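Geranyltranstransferase (IspA) (Helicobacter pylori, PDB 3LLW) probably acts as a magnesium-dependent prenyltransferase of isoprenoid biosynthesis, a member of the farnesyl and geranylgeranyl diphosphate synthase family. Local coordinates at residues A[16-21]-A[75-80]. Residues are numbered along the deposited sequence; the frame is centred on the assembly and turned at random.
Sequences ERFESF and EYFKIA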
loop_
_atom_site.group_PDB
_atom_site.type_symbol
_atom_site.label_atom_id
_atom_site.label_comp_id
_atom_site.label_asym_id
_atom_site.label_seq_id
_atom_site.Cartn_x
_atom_site.Cartn_y
_atom_site.Cartn_z
ATOM N N GLU A 16 17.583 -11.470 16.967
ATOM C CA GLU A 16 17.002 -11.307 18.301
ATOM C C GLU A 16 16.759 -9.835 18.597
ATOM O O GLU A 16 15.762 -9.482 19.220
ATOM C CB GLU A 16 17.906 -11.925 19.380
ATOM C CG GLU A 16 18.035 -13.442 19.295
ATOM C CD GLU A 16 16.689 -14.158 19.390
ATOM O OE1 GLU A 16 16.036 -14.083 20.458
ATOM O OE2 GLU A 16 16.287 -14.800 18.395
ATOM N N ARG A 17 17.674 -8.988 18.129
ATOM C CA ARG A 17 17.555 -7.548 18.285
ATOM C C ARG A 17 16.484 -6.953 17.364
ATOM O O ARG A 17 15.888 -5.922 17.697
ATOM C CB ARG A 17 18.897 -6.861 18.020
ATOM C CG ARG A 17 19.915 -6.959 19.142
ATOM C CD ARG A 17 21.238 -6.351 18.681
ATOM N NE ARG A 17 22.194 -6.206 19.777
ATOM C CZ ARG A 17 23.373 -5.588 19.693
ATOM N NH1 ARG A 17 23.777 -5.033 18.548
ATOM N NH2 ARG A 17 24.155 -5.528 20.765
ATOM N N PHE A 18 16.249 -7.574 16.205
ATOM C CA PHE A 18 15.153 -7.120 15.361
ATOM C C PHE A 18 13.826 -7.410 16.056
ATOM O O PHE A 18 12.912 -6.582 16.017
ATOM C CB PHE A 18 15.146 -7.746 13.961
ATOM C CG PHE A 18 13.813 -7.592 13.252
ATOM C CD1 PHE A 18 13.445 -6.364 12.699
ATOM C CD2 PHE A 18 12.901 -8.656 13.202
ATOM C CE1 PHE A 18 12.217 -6.204 12.077
ATOM C CE2 PHE A 18 11.648 -8.508 12.584
ATOM C CZ PHE A 18 11.307 -7.287 12.015
ATOM N N GLU A 19 13.729 -8.581 16.678
ATOM C CA GLU A 19 12.490 -9.001 17.336
ATOM C C GLU A 19 12.108 -8.047 18.473
ATOM O O GLU A 19 10.928 -7.782 18.706
ATOM C CB GLU A 19 12.594 -10.460 17.804
ATOM C CG GLU A 19 11.417 -10.984 18.671
ATOM C CD GLU A 19 10.042 -10.918 17.983
ATOM O OE1 GLU A 19 9.816 -11.645 16.992
ATOM O OE2 GLU A 19 9.174 -10.155 18.457
ATOM N N SER A 20 13.111 -7.496 19.148
ATOM C CA SER A 20 12.865 -6.585 20.257
ATOM C C SER A 20 12.363 -5.231 19.746
ATOM O O SER A 20 11.416 -4.665 20.295
ATOM C CB SER A 20 14.128 -6.423 21.099
ATOM O OG SER A 20 13.800 -5.949 22.384
ATOM N N PHE A 21 13.004 -4.737 18.687
ATOM C CA PHE A 21 12.588 -3.534 17.963
ATOM C C PHE A 21 11.109 -3.575 17.534
ATOM O O PHE A 21 10.391 -2.588 17.671
ATOM C CB PHE A 21 13.508 -3.356 16.749
ATOM C CG PHE A 21 13.120 -2.242 15.818
ATOM C CD1 PHE A 21 13.696 -0.977 15.953
ATOM C CD2 PHE A 21 12.247 -2.470 14.748
ATOM C CE1 PHE A 21 13.371 0.062 15.067
ATOM C CE2 PHE A 21 11.914 -1.441 13.863
ATOM C CZ PHE A 21 12.477 -0.174 14.019
ATOM N N GLU A 75 17.494 1.688 10.848
ATOM C CA GLU A 75 16.987 1.874 9.506
ATOM C C GLU A 75 16.765 0.540 8.792
ATOM O O GLU A 75 15.768 0.378 8.085
ATOM C CB GLU A 75 17.937 2.760 8.694
ATOM C CG GLU A 75 18.294 4.083 9.367
ATOM C CD GLU A 75 17.077 4.816 9.927
ATOM O OE1 GLU A 75 17.088 5.154 11.133
ATOM O OE2 GLU A 75 16.108 5.042 9.170
ATOM N N TYR A 76 17.697 -0.399 8.981
ATOM C CA TYR A 76 17.580 -1.755 8.445
ATOM C C TYR A 76 16.407 -2.513 9.099
ATOM O O TYR A 76 15.716 -3.305 8.452
ATOM C CB TYR A 76 18.885 -2.511 8.653
ATOM C CG TYR A 76 20.080 -1.944 7.898
ATOM C CD1 TYR A 76 19.952 -1.498 6.586
ATOM C CD2 TYR A 76 21.343 -1.886 8.492
ATOM C CE1 TYR A 76 21.046 -0.994 5.882
ATOM C CE2 TYR A 76 22.446 -1.377 7.802
ATOM C CZ TYR A 76 22.283 -0.935 6.494
ATOM O OH TYR A 76 23.349 -0.433 5.791
ATOM N N PHE A 77 16.184 -2.249 10.379
ATOM C CA PHE A 77 15.089 -2.867 11.101
ATOM C C PHE A 77 13.745 -2.335 10.579
ATOM O O PHE A 77 12.828 -3.106 10.391
ATOM C CB PHE A 77 15.233 -2.633 12.603
ATOM C CG PHE A 77 16.254 -3.516 13.275
ATOM C CD1 PHE A 77 16.888 -4.550 12.589
ATOM C CD2 PHE A 77 16.541 -3.342 14.629
ATOM C CE1 PHE A 77 17.816 -5.363 13.220
ATOM C CE2 PHE A 77 17.462 -4.163 15.277
ATOM C CZ PHE A 77 18.099 -5.176 14.572
ATOM N N LYS A 78 13.666 -1.032 10.310
ATOM C CA LYS A 78 12.496 -0.417 9.676
ATOM C C LYS A 78 12.115 -1.126 8.374
ATOM O O LYS A 78 10.968 -1.550 8.213
ATOM C CB LYS A 78 12.762 1.059 9.391
ATOM C CG LYS A 78 12.564 1.978 10.575
ATOM C CD LYS A 78 13.056 3.360 10.201
ATOM C CE LYS A 78 13.094 4.309 11.390
ATOM N NZ LYS A 78 13.717 5.617 10.994
ATOM N N ILE A 79 13.093 -1.274 7.475
ATOM C CA ILE A 79 12.934 -2.032 6.240
ATOM C C ILE A 79 12.485 -3.477 6.445
ATOM O O ILE A 79 11.558 -3.954 5.776
ATOM C CB ILE A 79 14.232 -2.026 5.432
ATOM C CG1 ILE A 79 14.601 -0.573 5.070
ATOM C CG2 ILE A 79 14.085 -2.933 4.221
ATOM C CD1 ILE A 79 16.001 -0.381 4.517
ATOM N N ALA A 80 13.137 -4.168 7.375
ATOM C CA ALA A 80 12.764 -5.529 7.733
ATOM C C ALA A 80 11.322 -5.577 8.259
ATOM O O ALA A 80 10.576 -6.505 7.943
ATOM C CB ALA A 80 13.732 -6.076 8.780
#
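The rings of F18, F21 and F77 form an aromatic cluster that joins helix 6-23 to helix 73-94 in the mainly helical prenyl synthase fold, with F77 lying against the backbone at R17-F18. The short segments cross at -74°, their axes 10.2 Å apart at closest approach, and no hydrogen bond links them; the contact is apolar and aromatic. Among ring pairs, F18 turns an edge to the face of F77 in a T-shaped arrangement, planes at 71°. F21 and F77 meet obliquely, centroids 5.5 Å apart. Two CH-pi contacts run in opposite senses: F18 CA lies over the F77 ring, 3.7 Å from its centroid and offset toward the rim, whereas F77 CB sits over the centre of the F21 ring, 3.6 Å from its centroid. With CG anti to the carbonyl carbon (chi1 -77°), F77 reaches the backbone of helix 6-23, its CZ 3.4 Å from F18 N. Aliphatic carbons border the rings: R17 CB meets F77 CZ, and K78 CG approaches F21 CZ. L81 extends the apolar surface beside F18 and F21, and P53 of helix 51-63 also touches F18. On one flank of the F18 ring, CE1 rests 3.6 Å from A80 CB.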